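Local structure of serine protease MT3772 (Mycobacterium tuberculosis, 3K6Y) at residues Y172-D177 with G185-L190; P29-N34 with G128-V133; K90-T95 with H112-P117; S43-R48 with D68-N73. The protein probably cleaves peptide bonds as a membrane-associated serine endopeptidase, this chain being its protease part, and probably helps the bacterium withstand acid and oxidative stress. All coordinates share one frame; numbering follows the deposited sequence.

Contact 1: Y172-D177 with G185-L190; sequences YTIRAD and GPLIDL
The strands holding Ile174 and Leu187 face each other across the inside of a barrel, their CA atoms 9.6 Å apart at the nearest pair, so side chains alone bridge the gap. This is the second of the two six-stranded antiparallel barrels of the chymotrypsin-like fold: strands 167-175 and 186-188 are not neighbours in its sheet, and both turn residues inward. Leu187 does the reaching from its side. Its CG stands anti to the backbone N (chi1 -179°), and the two methyls at the end of the side chain divide the work. CD1 meets CD1 of Ile174 at 4.2 Å, while CD2 lies against CG2 of the same isoleucine. The side chains pass alongside one another, running opposite ways, and the two methyl pairs meet. Tyr172, two residues back on the same strand, adds its ring, and its OH is held by the backbone N of Ala125. Val133 and Val211 close in around Ile174 and Leu187 from strands 130-135 and 208-213, which makes the cluster part of the barrel's apolar core. On the tyrosine side the last touch is oblique to the ring, with Tyr172 CD2 4.4 Å from Leu187 CD2.

Contact 2: P29-N34 with G128-V133; sequences PALVNN and GADVVV
Leu31, on a short 3-10 turn just before helix 35-40, lies against the start of strand 130-135, and its side chain meets three successive residues there. At Asp130 the touch is made by the aliphatic part: CB sits 4.1 Å from Leu31 CD1, the two side chains crossing at a slant. The carboxylate has business elsewhere, in a salt bridge from OD1 to Arg148. Val131 points its own side chain away, toward the barrel interior, and offers its backbone instead, with the carbonyl O 3.5 Å from Leu31 CD1. Val132 turns back to the leucine, and its CG2 packs on Leu31 CB at 4.3 Å, close to the nearest backbone approach, where the CA atoms of Leu31 and Val132 are 7.0 Å apart. Leu31 thus touches the strand with CB at its base and CD1 at its end; CG, set anti to its own carbonyl carbon (chi1 -72°), carries that methyl over the strand. Leu190 packs beside Leu31 and Asp130. The turn itself is held by backbone bonds, among them Asn34 N to Leu31 O at 3.1 Å, and Asn34 OD1 then caps the following helix at Val36 N. The alternation of Val131 inward and Val132 outward is that of a barrel strand, here in the second barrel of a chymotrypsin-like protease, with the N-terminal segment packed on its outer surface.

Contact 3: K90-T95 with H112-P117; sequences KPFEAT and HLPPPP
Phe92 lays one face of its ring against a methyl of Leu113 and brings its far end up to Pro114. The leucine contact is a CH-pi interaction: CD1 stands 4.2 Å from the ring centroid and 16° off the normal, displaced toward the rim on the CG and CD1 side. The leucine side chain runs nearly perpendicular to that of Phe92. With its CG anti to the backbone N, chi1 179°, Leu113 sends its branched end toward the ring although its CB does not head that way. Pro114 comes obliquely at the far end of the ring, from the same side of its plane as Leu113, with CD 3.4 Å from Phe92 CZ. The carbonyl O of His112 also comes obliquely, 3.4 Å from Phe92 CE2. Three consecutive residues of the loop after strand 105-109 thus line one side of the ring, at the side of the first barrel of this chymotrypsin-like fold. Asp68 holds the loop by accepting bonds from the backbone N atoms of His112 and Leu113. Between the loop and the strand segment, by contrast, the grip is a matter of shape and weak C-H contacts, and of this loop's backbone polar atoms, the one that comes close is the carbonyl O of His112.

Contact 4: S43-R48 with D68-N73; sequences SVVKIR and DRVMTN
Ile47 and Thr72 meet inside the first barrel of the chymotrypsin-like fold, where strands 44-48 and 69-72 pass with axes 8.8 Å apart at an angle of 70°. From CB of Ile47 the longer branch leaves through CG1, anti to the carbonyl carbon, and chi2 of -173° stretches it straight across the barrel; CB, CG1 and CG2 stay clear of the other segment, and CD1 makes the touch. That methyl lands on the branch point of the threonine, 3.5 Å from Thr72 CB, a tight fit for two carbons. It also lies 3.6 Å from Thr72 OG1 and 3.8 Å from Thr72 CG2, so one methyl is near all three heavy atoms of the threonine side chain. The same CD1 also reaches Val70 CG1 at 4.2 Å. Val70 in turn points that CG1 at Val45 CG2, the two valines coming tip to tip at 3.8 Å. Leu108, Val83 and Val85 pack against these residues from neighbouring strands. The Thr72 side chain lies about 6 Å from that of Ser183 and about 7 Å from that of His75, both predicted catalytic residues, without touching them. Thr72 OG1 has its polar partner in the carbonyl O of Thr61, on the adjoining strand 56-66. A buried hydroxyl is thus satisfied by Thr61 O even though an apolar methyl packs beside it.

Contacts 1, 2 and 4 are buried; 1 and 4 lie inside the barrels, 2 on an outer face, and contact 3 is only partly buried. Contacts 1 and 4 each join strands across the interior of a different barrel through mainly apolar side chains; they meet where Pro186 packs on Val44. Contacts 2 and 3 lie farther out, about 17 and 18 Å from the chain's centre to their own centres, and both bring a non-strand segment against a barrel, with carbonyl oxygens joining the carbon contacts. Contact 2 shares the second barrel with contact 1, Ile188 N probably bonding to Val132 O. Contact 3 similarly adjoins contact 4 on the first, through Asp68 and Ser43. Only contact 3 rests on an aromatic face.

Contact 1: Y172-D177 with G185-L190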
loop_
_atom_site.group_PDB
_atom_site.type_symbol
_atom_site.label_atom_id
_atom_site.label_comp_id
_atom_site.label_asym_id
_atom_site.label_seq_id
_atom_site.Cartn_x
_atom_site.Cartn_y
_atom_site.Cartn_z
ATOM N N TYR A 172 16.144 -11.695 -15.486
ATOM C CA TYR A 172 16.925 -12.864 -15.840
ATOM C C TYR A 172 16.308 -14.082 -15.198
ATOM O O TYR A 172 15.893 -14.050 -14.028
ATOM C CB TYR A 172 18.359 -12.777 -15.325
ATOM C CG TYR A 172 19.199 -11.674 -15.900
ATOM C CD1 TYR A 172 19.654 -11.726 -17.225
ATOM C CD2 TYR A 172 19.598 -10.602 -15.108
ATOM C CE1 TYR A 172 20.456 -10.721 -17.745
ATOM C CE2 TYR A 172 20.395 -9.582 -15.628
ATOM C CZ TYR A 172 20.825 -9.655 -16.939
ATOM O OH TYR A 172 21.616 -8.668 -17.461
ATOM N N THR A 173 16.276 -15.175 -15.957
ATOM C CA THR A 173 16.182 -16.480 -15.333
ATOM C C THR A 173 17.584 -17.000 -15.099
ATOM O O THR A 173 18.464 -16.804 -15.945
ATOM C CB THR A 173 15.385 -17.462 -16.185
ATOM O OG1 THR A 173 15.943 -17.492 -17.502
ATOM C CG2 THR A 173 13.932 -17.011 -16.264
ATOM N N ILE A 174 17.799 -17.644 -13.956
ATOM C CA ILE A 174 19.110 -18.160 -13.593
ATOM C C ILE A 174 18.940 -19.614 -13.175
ATOM O O ILE A 174 17.846 -20.035 -12.757
ATOM C CB ILE A 174 19.792 -17.322 -12.469
ATOM C CG1 ILE A 174 18.990 -17.388 -11.162
ATOM C CG2 ILE A 174 20.027 -15.893 -12.946
ATOM C CD1 ILE A 174 19.672 -16.673 -10.012
ATOM N N ARG A 175 20.018 -20.376 -13.326
ATOM C CA ARG A 175 20.089 -21.672 -12.713
ATOM C C ARG A 175 20.749 -21.482 -11.351
ATOM O O ARG A 175 21.911 -21.059 -11.278
ATOM C CB ARG A 175 20.885 -22.653 -13.583
ATOM C CG ARG A 175 20.901 -24.018 -12.964
ATOM C CD ARG A 175 21.455 -25.080 -13.869
ATOM N NE ARG A 175 21.435 -26.343 -13.143
ATOM C CZ ARG A 175 21.696 -27.532 -13.677
ATOM N NH1 ARG A 175 22.029 -27.637 -14.954
ATOM N NH2 ARG A 175 21.623 -28.602 -12.906
ATOM N N ALA A 176 19.999 -21.745 -10.284
ATOM C CA ALA A 176 20.474 -21.577 -8.909
ATOM C C ALA A 176 19.450 -22.137 -7.944
ATOM O O ALA A 176 18.285 -22.286 -8.294
ATOM C CB ALA A 176 20.658 -20.086 -8.590
ATOM N N ASP A 177 19.883 -22.403 -6.717
ATOM C CA ASP A 177 18.975 -22.748 -5.633
ATOM C C ASP A 177 18.744 -21.509 -4.777
ATOM O O ASP A 177 19.452 -21.299 -3.787
ATOM C CB ASP A 177 19.556 -23.881 -4.781
ATOM C CG ASP A 177 18.620 -24.308 -3.656
ATOM N N GLY A 185 18.424 -9.315 -2.566
ATOM C CA GLY A 185 19.868 -9.323 -2.687
ATOM C C GLY A 185 20.296 -9.144 -4.121
ATOM O O GLY A 185 19.526 -9.345 -5.070
ATOM N N PRO A 186 21.556 -8.788 -4.296
ATOM C CA PRO A 186 22.054 -8.627 -5.642
ATOM C C PRO A 186 22.469 -9.949 -6.299
ATOM O O PRO A 186 22.985 -10.838 -5.637
ATOM C CB PRO A 186 23.296 -7.741 -5.432
ATOM C CG PRO A 186 23.811 -8.184 -4.095
ATOM C CD PRO A 186 22.593 -8.537 -3.284
ATOM N N LEU A 187 22.265 -10.027 -7.608
ATOM C CA LEU A 187 22.975 -10.984 -8.445
ATOM C C LEU A 187 24.195 -10.253 -8.958
ATOM O O LEU A 187 24.064 -9.208 -9.605
ATOM C CB LEU A 187 22.093 -11.374 -9.619
ATOM C CG LEU A 187 22.720 -12.405 -10.564
ATOM C CD1 LEU A 187 22.715 -13.789 -9.894
ATOM C CD2 LEU A 187 21.986 -12.455 -11.895
ATOM N N ILE A 188 25.366 -10.770 -8.625
ATOM C CA ILE A 188 26.583 -10.091 -9.065
ATOM C C ILE A 188 27.314 -10.873 -10.127
ATOM O O ILE A 188 27.236 -12.102 -10.201
ATOM C CB ILE A 188 27.540 -9.753 -7.910
ATOM C CG1 ILE A 188 27.992 -11.006 -7.162
ATOM C CG2 ILE A 188 26.911 -8.721 -6.963
ATOM C CD1 ILE A 188 29.380 -10.863 -6.494
ATOM N N ASP A 189 28.029 -10.131 -10.962
ATOM C CA ASP A 189 28.968 -10.737 -11.900
ATOM C C ASP A 189 30.326 -10.892 -11.220
ATOM O O ASP A 189 30.515 -10.509 -10.070
ATOM C CB ASP A 189 29.040 -9.955 -13.221
ATOM C CG ASP A 189 29.604 -8.548 -13.076
ATOM O OD1 ASP A 189 29.351 -7.751 -14.010
ATOM O OD2 ASP A 189 30.316 -8.231 -12.095
ATOM N N LEU A 190 31.296 -11.440 -11.947
ATOM C CA LEU A 190 32.579 -11.738 -11.330
ATOM C C LEU A 190 33.450 -10.500 -11.137
ATOM O O LEU A 190 34.507 -10.585 -10.513
ATOM C CB LEU A 190 33.316 -12.820 -12.120
ATOM C CG LEU A 190 32.603 -14.177 -12.088
ATOM C CD1 LEU A 190 33.501 -15.284 -12.603
ATOM C CD2 LEU A 190 32.092 -14.531 -10.688
#

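Contact 2: P29-N34 with G128-V133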
loop_
_atom_site.group_PDB
_atom_site.type_symbol
_atom_site.label_atom_id
_atom_site.label_comp_id
_atom_site.label_asym_id
_atom_site.label_seq_id
_atom_site.Cartn_x
_atom_site.Cartn_y
_atom_site.Cartn_z
ATOM N N PRO A 29 30.395 -24.684 -8.333
ATOM C CA PRO A 29 30.325 -24.612 -6.863
ATOM C C PRO A 29 31.456 -23.795 -6.235
ATOM O O PRO A 29 31.342 -23.339 -5.087
ATOM C CB PRO A 29 30.449 -26.076 -6.425
ATOM C CG PRO A 29 31.059 -26.757 -7.564
ATOM C CD PRO A 29 30.565 -26.082 -8.793
ATOM N N ALA A 30 32.545 -23.632 -6.977
ATOM C CA ALA A 30 33.710 -22.904 -6.478
ATOM C C ALA A 30 33.436 -21.416 -6.326
ATOM O O ALA A 30 34.199 -20.716 -5.662
ATOM C CB ALA A 30 34.935 -23.143 -7.386
ATOM N N LEU A 31 32.339 -20.925 -6.914
ATOM C CA LEU A 31 32.009 -19.500 -6.812
ATOM C C LEU A 31 31.846 -19.032 -5.369
ATOM O O LEU A 31 32.054 -17.859 -5.080
ATOM C CB LEU A 31 30.759 -19.175 -7.635
ATOM C CG LEU A 31 30.949 -19.206 -9.146
ATOM C CD1 LEU A 31 29.619 -19.202 -9.875
ATOM C CD2 LEU A 31 31.832 -18.035 -9.600
ATOM N N VAL A 32 31.484 -19.927 -4.448
ATOM C CA VAL A 32 31.359 -19.538 -3.039
ATOM C C VAL A 32 32.663 -18.958 -2.491
ATOM O O VAL A 32 32.634 -18.153 -1.563
ATOM C CB VAL A 32 30.884 -20.691 -2.110
ATOM C CG1 VAL A 32 29.492 -21.112 -2.466
ATOM C CG2 VAL A 32 31.842 -21.884 -2.159
ATOM N N ASN A 33 33.790 -19.393 -3.062
ATOM C CA ASN A 33 35.110 -18.969 -2.603
ATOM C C ASN A 33 35.762 -17.948 -3.530
ATOM O O ASN A 33 36.918 -17.554 -3.313
ATOM C CB ASN A 33 36.018 -20.191 -2.409
ATOM C CG ASN A 33 35.504 -21.130 -1.332
ATOM O OD1 ASN A 33 35.132 -20.692 -0.243
ATOM N ND2 ASN A 33 35.484 -22.422 -1.630
ATOM N N ASN A 34 35.044 -17.497 -4.557
ATOM C CA ASN A 34 35.601 -16.471 -5.441
ATOM C C ASN A 34 35.891 -15.194 -4.634
ATOM O O ASN A 34 35.077 -14.797 -3.789
ATOM C CB ASN A 34 34.652 -16.182 -6.611
ATOM C CG ASN A 34 35.285 -15.331 -7.689
ATOM O OD1 ASN A 34 35.514 -14.147 -7.492
ATOM N ND2 ASN A 34 35.540 -15.926 -8.851
ATOM N N GLY A 128 24.691 -18.493 -19.866
ATOM C CA GLY A 128 25.814 -19.298 -19.408
ATOM C C GLY A 128 26.840 -18.634 -18.504
ATOM O O GLY A 128 27.721 -19.313 -17.985
ATOM N N ALA A 129 26.710 -17.322 -18.294
ATOM C CA ALA A 129 27.659 -16.572 -17.458
ATOM C C ALA A 129 27.648 -17.039 -16.004
ATOM O O ALA A 129 26.580 -17.311 -15.445
ATOM C CB ALA A 129 27.383 -15.080 -17.539
ATOM N N ASP A 130 28.841 -17.142 -15.406
ATOM C CA ASP A 130 29.003 -17.378 -13.969
ATOM C C ASP A 130 28.584 -16.116 -13.217
ATOM O O ASP A 130 29.098 -15.020 -13.467
ATOM C CB ASP A 130 30.467 -17.639 -13.578
ATOM C CG ASP A 130 31.006 -18.977 -14.058
ATOM O OD1 ASP A 130 30.287 -19.992 -14.117
ATOM O OD2 ASP A 130 32.225 -19.015 -14.350
ATOM N N VAL A 131 27.650 -16.281 -12.292
ATOM C CA VAL A 131 27.137 -15.180 -11.471
ATOM C C VAL A 131 26.893 -15.708 -10.056
ATOM O O VAL A 131 26.927 -16.923 -9.822
ATOM C CB VAL A 131 25.857 -14.570 -12.106
ATOM C CG1 VAL A 131 26.201 -13.797 -13.407
ATOM C CG2 VAL A 131 24.805 -15.662 -12.384
ATOM N N VAL A 132 26.673 -14.802 -9.103
ATOM C CA VAL A 132 26.520 -15.208 -7.718
ATOM C C VAL A 132 25.345 -14.477 -7.087
ATOM O O VAL A 132 25.215 -13.262 -7.205
ATOM C CB VAL A 132 27.794 -14.974 -6.869
ATOM C CG1 VAL A 132 27.751 -15.818 -5.631
ATOM C CG2 VAL A 132 29.082 -15.258 -7.673
ATOM N N VAL A 133 24.488 -15.235 -6.417
ATOM C CA VAL A 133 23.403 -14.683 -5.613
ATOM C C VAL A 133 23.939 -14.450 -4.202
ATOM O O VAL A 133 24.493 -15.363 -3.597
ATOM C CB VAL A 133 22.197 -15.675 -5.574
ATOM C CG1 VAL A 133 21.173 -15.318 -4.472
ATOM C CG2 VAL A 133 21.546 -15.751 -6.934
#

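Contact 3: K90-T95 with H112-P117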
loop_
_atom_site.group_PDB
_atom_site.type_symbol
_atom_site.label_atom_id
_atom_site.label_comp_id
_atom_site.label_asym_id
_atom_site.label_seq_id
_atom_site.Cartn_x
_atom_site.Cartn_y
_atom_site.Cartn_z
ATOM N N LYS A 90 25.462 -5.135 13.124
ATOM C CA LYS A 90 24.976 -3.952 13.836
ATOM C C LYS A 90 23.677 -3.485 13.185
ATOM O O LYS A 90 23.591 -3.452 11.947
ATOM C CB LYS A 90 25.992 -2.836 13.703
ATOM C CG LYS A 90 25.648 -1.550 14.398
ATOM N N PRO A 91 22.676 -3.119 14.004
ATOM C CA PRO A 91 21.425 -2.599 13.452
ATOM C C PRO A 91 21.449 -1.115 13.105
ATOM O O PRO A 91 22.060 -0.294 13.813
ATOM C CB PRO A 91 20.424 -2.838 14.585
ATOM C CG PRO A 91 21.260 -2.732 15.833
ATOM C CD PRO A 91 22.615 -3.264 15.478
ATOM N N PHE A 92 20.754 -0.772 12.025
ATOM C CA PHE A 92 20.607 0.627 11.596
ATOM C C PHE A 92 19.139 0.867 11.334
ATOM O O PHE A 92 18.487 0.086 10.656
ATOM C CB PHE A 92 21.420 0.872 10.318
ATOM C CG PHE A 92 22.894 0.803 10.549
ATOM C CD1 PHE A 92 23.562 -0.421 10.525
ATOM C CD2 PHE A 92 23.612 1.952 10.872
ATOM C CE1 PHE A 92 24.923 -0.499 10.808
ATOM C CE2 PHE A 92 24.983 1.869 11.157
ATOM C CZ PHE A 92 25.623 0.651 11.131
ATOM N N GLU A 93 18.620 1.960 11.866
ATOM C CA GLU A 93 17.263 2.370 11.557
ATOM C C GLU A 93 17.164 2.755 10.086
ATOM O O GLU A 93 18.088 3.332 9.515
ATOM C CB GLU A 93 16.875 3.561 12.439
ATOM C CG GLU A 93 16.770 3.233 13.940
ATOM C CD GLU A 93 16.274 4.391 14.785
ATOM O OE1 GLU A 93 15.578 5.280 14.243
ATOM O OE2 GLU A 93 16.559 4.400 16.001
ATOM N N ALA A 94 16.036 2.406 9.488
ATOM C CA ALA A 94 15.797 2.677 8.078
ATOM C C ALA A 94 14.425 3.302 7.903
ATOM O O ALA A 94 13.500 3.077 8.699
ATOM C CB ALA A 94 15.913 1.427 7.285
ATOM N N THR A 95 14.294 4.079 6.837
ATOM C CA THR A 95 13.026 4.676 6.411
ATOM C C THR A 95 12.762 4.206 4.985
ATOM O O THR A 95 13.659 4.257 4.147
ATOM C CB THR A 95 13.124 6.250 6.439
ATOM O OG1 THR A 95 13.399 6.647 7.789
ATOM C CG2 THR A 95 11.813 6.875 6.014
ATOM N N HIS A 112 24.000 7.055 8.239
ATOM C CA HIS A 112 25.270 6.636 8.845
ATOM C C HIS A 112 25.595 5.161 8.621
ATOM O O HIS A 112 26.270 4.521 9.432
ATOM C CB HIS A 112 25.312 7.013 10.332
ATOM C CG HIS A 112 24.920 8.434 10.595
ATOM N ND1 HIS A 112 23.819 8.779 11.348
ATOM C CD2 HIS A 112 25.440 9.594 10.134
ATOM C CE1 HIS A 112 23.703 10.097 11.375
ATOM N NE2 HIS A 112 24.678 10.615 10.647
ATOM N N LEU A 113 25.178 4.625 7.479
ATOM C CA LEU A 113 25.440 3.240 7.131
ATOM C C LEU A 113 26.887 3.148 6.605
ATOM O O LEU A 113 27.216 3.771 5.605
ATOM C CB LEU A 113 24.448 2.809 6.065
ATOM C CG LEU A 113 24.602 1.375 5.573
ATOM C CD1 LEU A 113 24.422 0.374 6.706
ATOM C CD2 LEU A 113 23.591 1.178 4.466
ATOM N N PRO A 114 27.768 2.385 7.278
ATOM C CA PRO A 114 29.178 2.413 6.844
ATOM C C PRO A 114 29.575 1.888 5.462
ATOM O O PRO A 114 30.428 2.485 4.836
ATOM C CB PRO A 114 29.917 1.640 7.957
ATOM C CG PRO A 114 29.021 1.777 9.138
ATOM C CD PRO A 114 27.613 1.670 8.555
ATOM N N PRO A 115 29.023 0.755 4.992
ATOM C CA PRO A 115 29.598 0.203 3.762
ATOM C C PRO A 115 29.376 1.017 2.494
ATOM O O PRO A 115 28.390 1.750 2.378
ATOM C CB PRO A 115 28.951 -1.171 3.638
ATOM C CG PRO A 115 27.740 -1.107 4.469
ATOM C CD PRO A 115 28.032 -0.156 5.587
ATOM N N PRO A 116 30.271 0.839 1.511
ATOM C CA PRO A 116 30.182 1.605 0.289
ATOM C C PRO A 116 29.145 1.021 -0.673
ATOM O O PRO A 116 28.723 -0.130 -0.528
ATOM C CB PRO A 116 31.594 1.442 -0.304
ATOM C CG PRO A 116 31.974 0.041 0.097
ATOM C CD PRO A 116 31.447 -0.061 1.508
ATOM N N PRO A 117 28.751 1.805 -1.681
ATOM C CA PRO A 117 27.807 1.300 -2.653
ATOM C C PRO A 117 28.414 0.311 -3.618
ATOM O O PRO A 117 29.638 0.294 -3.852
ATOM C CB PRO A 117 27.383 2.549 -3.430
ATOM C CG PRO A 117 28.503 3.542 -3.250
ATOM C CD PRO A 117 29.120 3.218 -1.912
#

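Contact 4: S43-R48 with D68-N73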
loop_
_atom_site.group_PDB
_atom_site.type_symbol
_atom_site.label_atom_id
_atom_site.label_comp_id
_atom_site.label_asym_id
_atom_site.label_seq_id
_atom_site.Cartn_x
_atom_site.Cartn_y
_atom_site.Cartn_z
ATOM N N SER A 43 28.721 -4.762 1.637
ATOM C CA SER A 43 27.678 -3.914 1.065
ATOM C C SER A 43 26.339 -4.628 0.862
ATOM O O SER A 43 25.406 -4.032 0.330
ATOM C CB SER A 43 28.159 -3.367 -0.263
ATOM O OG SER A 43 29.374 -2.648 -0.074
ATOM N N VAL A 44 26.271 -5.899 1.266
ATOM C CA VAL A 44 25.048 -6.695 1.174
ATOM C C VAL A 44 24.522 -6.836 2.583
ATOM O O VAL A 44 25.230 -7.354 3.455
ATOM C CB VAL A 44 25.323 -8.060 0.548
ATOM C CG1 VAL A 44 24.033 -8.837 0.439
ATOM C CG2 VAL A 44 25.966 -7.923 -0.833
ATOM N N VAL A 45 23.314 -6.325 2.810
ATOM C CA VAL A 45 22.809 -6.147 4.157
ATOM C C VAL A 45 21.589 -7.023 4.410
ATOM O O VAL A 45 20.882 -7.401 3.478
ATOM C CB VAL A 45 22.483 -4.649 4.437
ATOM C CG1 VAL A 45 23.732 -3.797 4.320
ATOM C CG2 VAL A 45 21.389 -4.111 3.486
ATOM N N LYS A 46 21.338 -7.318 5.681
ATOM C CA LYS A 46 20.150 -8.077 6.053
ATOM C C LYS A 46 19.054 -7.081 6.410
ATOM O O LYS A 46 19.325 -6.057 7.031
ATOM C CB LYS A 46 20.490 -8.982 7.237
ATOM C CG LYS A 46 19.311 -9.863 7.662
ATOM C CD LYS A 46 19.527 -10.624 8.962
ATOM C CE LYS A 46 18.171 -10.900 9.577
ATOM N NZ LYS A 46 18.265 -11.480 10.946
ATOM N N ILE A 47 17.827 -7.386 5.989
ATOM C CA ILE A 47 16.687 -6.526 6.309
ATOM C C ILE A 47 15.714 -7.316 7.174
ATOM O O ILE A 47 15.383 -8.439 6.870
ATOM C CB ILE A 47 16.012 -6.027 5.035
ATOM C CG1 ILE A 47 17.116 -5.344 4.188
ATOM C CG2 ILE A 47 14.892 -5.043 5.379
ATOM C CD1 ILE A 47 16.727 -4.620 2.968
ATOM N N ARG A 48 15.304 -6.716 8.270
ATOM C CA ARG A 48 14.279 -7.315 9.130
ATOM C C ARG A 48 13.159 -6.308 9.296
ATOM O O ARG A 48 13.383 -5.180 9.744
ATOM C CB ARG A 48 14.866 -7.652 10.500
ATOM C CG ARG A 48 13.930 -8.372 11.423
ATOM C CD ARG A 48 14.728 -8.864 12.633
ATOM N NE ARG A 48 13.838 -9.253 13.725
ATOM C CZ ARG A 48 13.679 -10.494 14.160
ATOM N NH1 ARG A 48 14.375 -11.491 13.617
ATOM N NH2 ARG A 48 12.833 -10.729 15.153
ATOM N N ASP A 68 24.263 5.623 2.335
ATOM C CA ASP A 68 23.034 5.755 3.115
ATOM C C ASP A 68 21.764 5.411 2.340
ATOM O O ASP A 68 20.665 5.814 2.748
ATOM C CB ASP A 68 22.929 7.112 3.795
ATOM C CG ASP A 68 23.998 7.339 4.832
ATOM O OD1 ASP A 68 24.836 6.455 5.072
ATOM O OD2 ASP A 68 23.942 8.424 5.447
ATOM N N ARG A 69 21.892 4.613 1.271
ATOM C CA ARG A 69 20.730 4.179 0.483
ATOM C C ARG A 69 20.857 2.705 0.151
ATOM O O ARG A 69 21.884 2.256 -0.357
ATOM C CB ARG A 69 20.603 4.984 -0.822
ATOM C CG ARG A 69 20.246 6.459 -0.660
ATOM C CD ARG A 69 18.800 6.577 -0.202
ATOM N NE ARG A 69 18.294 7.944 -0.076
ATOM C CZ ARG A 69 18.442 8.697 1.006
ATOM N NH1 ARG A 69 19.194 8.270 2.022
ATOM N NH2 ARG A 69 17.861 9.889 1.045
ATOM N N VAL A 70 19.798 1.956 0.462
ATOM C CA VAL A 70 19.772 0.515 0.272
ATOM C C VAL A 70 18.593 0.146 -0.645
ATOM O O VAL A 70 17.475 0.649 -0.458
ATOM C CB VAL A 70 19.627 -0.187 1.629
ATOM C CG1 VAL A 70 19.249 -1.661 1.480
ATOM C CG2 VAL A 70 20.928 -0.083 2.388
ATOM N N MET A 71 18.842 -0.719 -1.631
ATOM C CA MET A 71 17.766 -1.245 -2.463
ATOM C C MET A 71 17.397 -2.656 -1.959
ATOM O O MET A 71 18.285 -3.451 -1.571
ATOM C CB MET A 71 18.189 -1.308 -3.943
ATOM C CG MET A 71 17.068 -1.853 -4.826
ATOM S SD MET A 71 17.423 -1.671 -6.594
ATOM C CE MET A 71 17.182 0.088 -6.864
ATOM N N THR A 72 16.100 -2.959 -2.011
ATOM C CA THR A 72 15.587 -4.293 -1.731
ATOM C C THR A 72 14.312 -4.477 -2.559
ATOM O O THR A 72 13.963 -3.597 -3.351
ATOM C CB THR A 72 15.335 -4.493 -0.212
ATOM O OG1 THR A 72 14.988 -5.864 0.050
ATOM C CG2 THR A 72 14.238 -3.580 0.348
ATOM N N ASN A 73 13.641 -5.617 -2.414
ATOM C CA ASN A 73 12.331 -5.754 -3.044
ATOM C C ASN A 73 11.246 -5.109 -2.207
ATOM O O ASN A 73 11.351 -5.075 -0.976
ATOM C CB ASN A 73 11.964 -7.223 -3.255
ATOM C CG ASN A 73 12.808 -7.911 -4.321
ATOM O OD1 ASN A 73 13.336 -8.989 -4.078
ATOM N ND2 ASN A 73 12.878 -7.330 -5.516
#